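Local atomic coordinates of Sfrice_029225 (Spodoptera frugiperda, PDB entry 6I50), a protein that probably acts as a cytokine of the tumour necrosis factor family, binding TNF receptors as a trimer. Residues T67-Y77 and K152-A163. Numbering follows the deposited sequence.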
ATOM      1  N   THR A  67      20.722  -3.386  -9.983  1.00 12.53           N
ATOM      2  CA  THR A  67      20.795  -3.424  -8.530  1.00 13.34           C
ATOM      3  C   THR A  67      20.382  -2.083  -7.931  1.00 14.62           C
ATOM      4  O   THR A  67      20.767  -1.020  -8.426  1.00 17.68           O
ATOM      5  CB  THR A  67      22.219  -3.775  -8.102  1.00 15.30           C
ATOM      6  OG1 THR A  67      22.568  -5.061  -8.633  1.00 14.74           O
ATOM      7  CG2 THR A  67      22.341  -3.797  -6.586  1.00 15.35           C
ATOM      8  N   GLY A  68      19.588  -2.131  -6.868  1.00 14.17           N
ATOM      9  CA  GLY A  68      19.235  -0.911  -6.169  1.00 15.70           C
ATOM     10  C   GLY A  68      18.143  -1.160  -5.155  1.00 11.44           C
ATOM     11  O   GLY A  68      17.730  -2.298  -4.909  1.00 11.24           O
ATOM     12  N   VAL A  69      17.694  -0.066  -4.550  1.00 10.16           N
ATOM     13  CA  VAL A  69      16.547  -0.104  -3.648  1.00 10.32           C
ATOM     14  C   VAL A  69      15.311   0.231  -4.465  1.00 12.09           C
ATOM     15  O   VAL A  69      15.256   1.282  -5.114  1.00 11.90           O
ATOM     16  CB  VAL A  69      16.718   0.864  -2.468  1.00  9.79           C
ATOM     17  CG1 VAL A  69      15.456   0.893  -1.613  1.00  9.77           C
ATOM     18  CG2 VAL A  69      17.910   0.449  -1.629  1.00 12.44           C
ATOM     19  N   TYR A  70      14.337  -0.676  -4.449  1.00  9.73           N
ATOM     20  CA  TYR A  70      13.102  -0.557  -5.209  1.00 11.51           C
ATOM     21  C   TYR A  70      11.918  -0.458  -4.264  1.00 13.38           C
ATOM     22  O   TYR A  70      11.879  -1.130  -3.234  1.00 12.62           O
ATOM     23  CB  TYR A  70      12.839  -1.785  -6.091  1.00 11.10           C
ATOM     24  CG  TYR A  70      13.723  -1.964  -7.293  1.00 12.45           C
ATOM     25  CD1 TYR A  70      15.056  -2.331  -7.155  1.00 10.86           C
ATOM     26  CD2 TYR A  70      13.214  -1.808  -8.569  1.00 10.81           C
ATOM     27  CE1 TYR A  70      15.860  -2.526  -8.255  1.00  9.97           C
ATOM     28  CE2 TYR A  70      14.003  -1.997  -9.677  1.00  9.75           C
ATOM     29  CZ  TYR A  70      15.326  -2.350  -9.521  1.00 11.60           C
ATOM     30  OH  TYR A  70      16.104  -2.534 -10.636  1.00 12.65           O
ATOM     31  N   LEU A  71      10.921   0.330  -4.656  1.00  7.86           N
ATOM     32  CA  LEU A  71       9.593   0.178  -4.088  1.00  8.42           C
ATOM     33  C   LEU A  71       8.917  -0.968  -4.826  1.00 11.59           C
ATOM     34  O   LEU A  71       8.760  -0.911  -6.048  1.00 14.42           O
ATOM     35  CB  LEU A  71       8.787   1.468  -4.224  1.00 10.16           C
ATOM     36  CG  LEU A  71       7.316   1.400  -3.787  1.00 10.01           C
ATOM     37  CD1 LEU A  71       7.211   1.258  -2.269  1.00 14.04           C
ATOM     38  CD2 LEU A  71       6.565   2.639  -4.263  1.00 12.34           C
ATOM     39  N   VAL A  72       8.560  -2.022  -4.102  1.00  8.95           N
ATOM     40  CA  VAL A  72       7.927  -3.206  -4.677  1.00  7.58           C
ATOM     41  C   VAL A  72       6.536  -3.310  -4.071  1.00 11.90           C
ATOM     42  O   VAL A  72       6.383  -3.168  -2.855  1.00  9.99           O
ATOM     43  CB  VAL A  72       8.742  -4.483  -4.391  1.00 11.16           C
ATOM     44  CG1 VAL A  72       8.065  -5.701  -5.004  1.00  9.36           C
ATOM     45  CG2 VAL A  72      10.170  -4.338  -4.920  1.00 14.29           C
ATOM     46  N   TYR A  73       5.526  -3.551  -4.902  1.00 10.56           N
ATOM     47  CA  TYR A  73       4.171  -3.692  -4.385  1.00  9.06           C
ATOM     48  C   TYR A  73       3.487  -4.865  -5.076  1.00  8.59           C
ATOM     49  O   TYR A  73       3.763  -5.171  -6.241  1.00  9.03           O
ATOM     50  CB  TYR A  73       3.356  -2.394  -4.558  1.00  8.75           C
ATOM     51  CG  TYR A  73       3.260  -1.913  -5.987  1.00 11.94           C
ATOM     52  CD1 TYR A  73       2.280  -2.416  -6.843  1.00 13.92           C
ATOM     53  CD2 TYR A  73       4.146  -0.958  -6.483  1.00 11.33           C
ATOM     54  CE1 TYR A  73       2.199  -1.995  -8.161  1.00 10.50           C
ATOM     55  CE2 TYR A  73       4.064  -0.521  -7.802  1.00 11.89           C
ATOM     56  CZ  TYR A  73       3.087  -1.045  -8.631  1.00 13.10           C
ATOM     57  OH  TYR A  73       3.008  -0.620  -9.934  1.00 13.80           O
ATOM     58  N   VAL A  74       2.613  -5.536  -4.332  1.00  7.70           N
ATOM     59  CA  VAL A  74       1.910  -6.722  -4.807  1.00  8.54           C
ATOM     60  C   VAL A  74       0.479  -6.676  -4.297  1.00  6.26           C
ATOM     61  O   VAL A  74       0.238  -6.352  -3.128  1.00  9.20           O
ATOM     62  CB  VAL A  74       2.595  -8.020  -4.329  1.00  9.43           C
ATOM     63  CG1 VAL A  74       1.760  -9.240  -4.694  1.00 10.27           C
ATOM     64  CG2 VAL A  74       4.012  -8.141  -4.886  1.00 13.11           C
ATOM     65  N   GLN A  75      -0.471  -7.024  -5.163  1.00  9.80           N
ATOM     66  CA  GLN A  75      -1.845  -7.270  -4.739  1.00  9.64           C
ATOM     67  C   GLN A  75      -2.351  -8.553  -5.379  1.00  8.93           C
ATOM     68  O   GLN A  75      -2.267  -8.718  -6.602  1.00 10.53           O
ATOM     69  CB  GLN A  75      -2.775  -6.116  -5.110  1.00  7.74           C
ATOM     70  CG  GLN A  75      -4.226  -6.376  -4.709  1.00 10.23           C
ATOM     71  CD  GLN A  75      -5.052  -5.111  -4.715  1.00  9.93           C
ATOM     72  OE1 GLN A  75      -4.789  -4.186  -3.945  1.00 12.43           O
ATOM     73  NE2 GLN A  75      -6.068  -5.064  -5.579  1.00  8.81           N
ATOM     74  N   ILE A  76      -2.861  -9.461  -4.556  1.00  9.13           N
ATOM     75  CA  ILE A  76      -3.562 -10.649  -5.028  1.00 11.88           C
ATOM     76  C   ILE A  76      -5.009 -10.523  -4.582  1.00  9.39           C
ATOM     77  O   ILE A  76      -5.286 -10.348  -3.387  1.00 10.63           O
ATOM     78  CB  ILE A  76      -2.930 -11.946  -4.499  1.00  9.86           C
ATOM     79  CG1 ILE A  76      -1.452 -12.039  -4.916  1.00 10.65           C
ATOM     80  CG2 ILE A  76      -3.705 -13.159  -5.001  1.00 10.88           C
ATOM     81  CD1 ILE A  76      -1.225 -12.066  -6.419  1.00 11.15           C
ATOM     82  N   TYR A  77      -5.928 -10.606  -5.536  1.00 10.97           N
ATOM     83  CA  TYR A  77      -7.359 -10.509  -5.259  1.00 12.73           C
ATOM     84  C   TYR A  77      -7.908 -11.930  -5.194  1.00 16.22           C
ATOM     85  O   TYR A  77      -8.065 -12.594  -6.221  1.00 13.99           O
ATOM     86  CB  TYR A  77      -8.037  -9.674  -6.340  1.00 13.06           C
ATOM     87  CG  TYR A  77      -9.458  -9.231  -6.060  1.00  9.54           C
ATOM     88  CD1 TYR A  77     -10.503 -10.145  -6.041  1.00 12.34           C
ATOM     89  CD2 TYR A  77      -9.758  -7.888  -5.878  1.00 14.90           C
ATOM     90  CE1 TYR A  77     -11.803  -9.737  -5.813  1.00 18.43           C
ATOM     91  CE2 TYR A  77     -11.059  -7.472  -5.650  1.00 14.07           C
ATOM     92  CZ  TYR A  77     -12.073  -8.399  -5.624  1.00 21.36           C
ATOM     93  OH  TYR A  77     -13.369  -7.992  -5.402  1.00 29.86           O
ATOM     94  N   LYS A 152      -7.413  -5.883 -10.394  1.00 10.77           N
ATOM     95  CA  LYS A 152      -7.558  -6.645  -9.155  1.00 11.60           C
ATOM     96  C   LYS A 152      -6.248  -7.233  -8.635  1.00 12.14           C
ATOM     97  O   LYS A 152      -6.016  -7.232  -7.422  1.00  9.63           O
ATOM     98  CB  LYS A 152      -8.582  -7.771  -9.354  1.00 10.73           C
ATOM     99  CG  LYS A 152     -10.010  -7.262  -9.534  1.00 12.97           C
ATOM    100  CD  LYS A 152     -11.032  -8.382  -9.377  1.00 16.35           C
ATOM    101  CE  LYS A 152     -12.455  -7.831  -9.368  1.00 19.83           C
ATOM    102  NZ  LYS A 152     -12.872  -7.320 -10.710  1.00 18.84           N
ATOM    103  N   SER A 153      -5.382  -7.742  -9.510  1.00 11.17           N
ATOM    104  CA  SER A 153      -4.165  -8.430  -9.089  1.00  8.65           C
ATOM    105  C   SER A 153      -2.988  -7.937  -9.917  1.00 11.09           C
ATOM    106  O   SER A 153      -3.110  -7.784 -11.135  1.00 12.34           O
ATOM    107  CB  SER A 153      -4.301  -9.956  -9.231  1.00 12.48           C
ATOM    108  OG  SER A 153      -5.337 -10.460  -8.397  1.00 11.28           O
ATOM    109  N   PHE A 154      -1.852  -7.686  -9.260  1.00  9.84           N
ATOM    110  CA  PHE A 154      -0.722  -7.090  -9.969  1.00  9.87           C
ATOM    111  C   PHE A 154       0.536  -7.157  -9.110  1.00 11.19           C
ATOM    112  O   PHE A 154       0.481  -7.400  -7.902  1.00 10.54           O
ATOM    113  CB  PHE A 154      -1.017  -5.637 -10.358  1.00  9.65           C
ATOM    114  CG  PHE A 154      -1.636  -4.819  -9.248  1.00 11.49           C
ATOM    115  CD1 PHE A 154      -0.845  -4.248  -8.262  1.00 13.13           C
ATOM    116  CD2 PHE A 154      -3.007  -4.611  -9.205  1.00 11.06           C
ATOM    117  CE1 PHE A 154      -1.411  -3.499  -7.245  1.00 10.77           C
ATOM    118  CE2 PHE A 154      -3.578  -3.860  -8.191  1.00 14.08           C
ATOM    119  CZ  PHE A 154      -2.776  -3.294  -7.213  1.00 11.09           C
ATOM    120  N   ILE A 155       1.674  -6.911  -9.759  1.00 12.55           N
ATOM    121  CA  ILE A 155       2.967  -6.766  -9.094  1.00  9.60           C
ATOM    122  C   ILE A 155       3.760  -5.715  -9.858  1.00  9.13           C
ATOM    123  O   ILE A 155       3.799  -5.729 -11.092  1.00 11.05           O
ATOM    124  CB  ILE A 155       3.747  -8.098  -9.011  1.00  9.72           C
ATOM    125  CG1 ILE A 155       5.164  -7.865  -8.476  1.00 10.83           C
ATOM    126  CG2 ILE A 155       3.805  -8.805 -10.367  1.00 11.39           C
ATOM    127  CD1 ILE A 155       5.910  -9.146  -8.135  1.00  8.88           C
ATOM    128  N   GLY A 156       4.333  -4.761  -9.131  1.00  8.64           N
ATOM    129  CA  GLY A 156       5.063  -3.683  -9.762  1.00  8.36           C
ATOM    130  C   GLY A 156       6.252  -3.289  -8.914  1.00 10.18           C
ATOM    131  O   GLY A 156       6.336  -3.614  -7.724  1.00  9.47           O
ATOM    132  N   LEU A 157       7.194  -2.604  -9.554  1.00  8.84           N
ATOM    133  CA  LEU A 157       8.378  -2.155  -8.847  1.00 11.53           C
ATOM    134  C   LEU A 157       8.950  -0.933  -9.540  1.00 12.81           C
ATOM    135  O   LEU A 157       8.887  -0.802 -10.766  1.00 11.41           O
ATOM    136  CB  LEU A 157       9.470  -3.232  -8.734  1.00 18.78           C
ATOM    137  CG  LEU A 157       9.623  -4.522  -9.549  1.00 26.48           C
ATOM    138  CD1 LEU A 157       9.237  -4.399 -11.010  1.00 13.71           C
ATOM    139  CD2 LEU A 157      11.066  -4.995  -9.426  1.00 19.52           C
ATOM    140  N   VAL A 158       9.527  -0.053  -8.725  1.00 13.20           N
ATOM    141  CA  VAL A 158      10.110   1.201  -9.174  1.00 10.30           C
ATOM    142  C   VAL A 158      11.455   1.341  -8.484  1.00 11.28           C
ATOM    143  O   VAL A 158      11.519   1.370  -7.250  1.00 12.01           O
ATOM    144  CB  VAL A 158       9.212   2.409  -8.843  1.00 12.07           C
ATOM    145  CG1 VAL A 158       9.861   3.701  -9.336  1.00 15.31           C
ATOM    146  CG2 VAL A 158       7.808   2.242  -9.426  1.00 14.65           C
ATOM    147  N   LYS A 159      12.526   1.452  -9.263  1.00 10.04           N
ATOM    148  CA  LYS A 159      13.822   1.695  -8.644  1.00 10.44           C
ATOM    149  C   LYS A 159      13.871   3.111  -8.082  1.00 11.66           C
ATOM    150  O   LYS A 159      13.562   4.082  -8.781  1.00 15.37           O
ATOM    151  CB  LYS A 159      14.954   1.479  -9.640  1.00 12.02           C
ATOM    152  CG  LYS A 159      16.323   1.534  -8.979  1.00 13.90           C
ATOM    153  CD  LYS A 159      17.437   1.373  -9.987  1.00 20.31           C
ATOM    154  CE  LYS A 159      18.774   1.666  -9.339  1.00 28.97           C
ATOM    155  NZ  LYS A 159      19.592   2.569 -10.179  1.00 37.23           N
ATOM    156  N   LEU A 160      14.266   3.220  -6.813  1.00 10.39           N
ATOM    157  CA  LEU A 160      14.323   4.490  -6.099  1.00 10.65           C
ATOM    158  C   LEU A 160      15.727   5.050  -5.977  1.00 12.27           C
ATOM    159  O   LEU A 160      15.892   6.276  -5.977  1.00 15.07           O
ATOM    160  CB  LEU A 160      13.749   4.336  -4.688  1.00 10.32           C
ATOM    161  CG  LEU A 160      12.325   3.803  -4.590  1.00 14.36           C
ATOM    162  CD1 LEU A 160      11.934   3.717  -3.117  1.00 13.32           C
ATOM    163  CD2 LEU A 160      11.378   4.699  -5.356  1.00 15.53           C
ATOM    164  N   ALA A 161      16.735   4.190  -5.855  1.00 13.26           N
ATOM    165  CA  ALA A 161      18.098   4.655  -5.647  1.00 14.30           C
ATOM    166  C   ALA A 161      19.088   3.553  -5.984  1.00 13.92           C
ATOM    167  O   ALA A 161      18.779   2.362  -5.872  1.00 13.71           O
ATOM    168  CB  ALA A 161      18.320   5.109  -4.201  1.00 16.81           C
ATOM    169  N   ASP A 162      20.289   3.968  -6.377  1.00 18.91           N
ATOM    170  CA  ASP A 162      21.405   3.039  -6.460  1.00 18.98           C
ATOM    171  C   ASP A 162      21.783   2.557  -5.067  1.00 21.63           C
ATOM    172  O   ASP A 162      21.552   3.240  -4.067  1.00 24.64           O
ATOM    173  CB  ASP A 162      22.622   3.704  -7.107  1.00 23.16           C
ATOM    174  CG  ASP A 162      22.402   4.046  -8.565  1.00 35.12           C
ATOM    175  OD1 ASP A 162      21.629   3.336  -9.238  1.00 39.00           O
ATOM    176  OD2 ASP A 162      23.012   5.029  -9.039  1.00 44.28           O
ATOM    177  N   ALA A 163      22.383   1.371  -5.007  1.00 18.37           N
ATOM    178  CA  ALA A 163      22.847   0.835  -3.737  1.00 24.48           C
ATOM    179  C   ALA A 163      23.826  -0.298  -3.999  1.00 21.09           C
ATOM    180  O   ALA A 163      23.605  -1.117  -4.894  1.00 21.20           O
ATOM    181  CB  ALA A 163      21.678   0.334  -2.878  1.00 21.08           C
TER
HETATM  182  O   HOH W   1      22.916   0.495  -7.759  1.00 19.00           O
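The ring of Tyr73 lies with one face over Gly156, whose CA sits 3.8 Å from the ring centroid, and takes the Phe154 ring at its edge, CD1 of Phe154 being 3.8 Å from CE1 of Tyr73. The two side chains cross at about a right angle, and Phe154 receives CB of Gln75 over one face. Further along, CB of Lys159 lies over one face of Tyr70, offset toward its rim, a CH-pi contact, while Lys152 runs across Tyr77 and sets its CD over the ring centre, 3.6 Å away. Tyr73 swings across to the neighbouring strand because its CG stands between backbone N and carbonyl carbon (chi1 57°), and glycine leaves the room: a CB on Gly156 would run into the tyrosine hydroxyl. That hydroxyl bonds to His7 and to Ala126 N of the second subunit; a phenylalanine in place of Tyr73 would probably leave both without this partner at the trimer interface. The Gln75 amide reaches Lys152 O through NE2 (2.8 Å), approaching from above the carbonyl plane, and its OE1 meets Ser123 of the second subunit. Ser153 OG accepts the N-H of Tyr77 at 2.9 Å and also bonds to Leu147 O. Antiparallel backbone bonds join the strands, and the register shifts by one at a classic beta bulge where Leu160 and Ala161 both face Val69; Val69 O takes Leu160 N at 2.8 Å and Ala161 N only weakly. On the face opposite Tyr73 and Phe154, Val72, Val74 and Ile155 pack on strand 84-92 in the jelly-roll core. The chemistry thus divides this sheet: that face is apolar there, whereas the Tyr73 face, with Val69, Leu71 and Val158, meets the other subunits through polar and apolar groups alike.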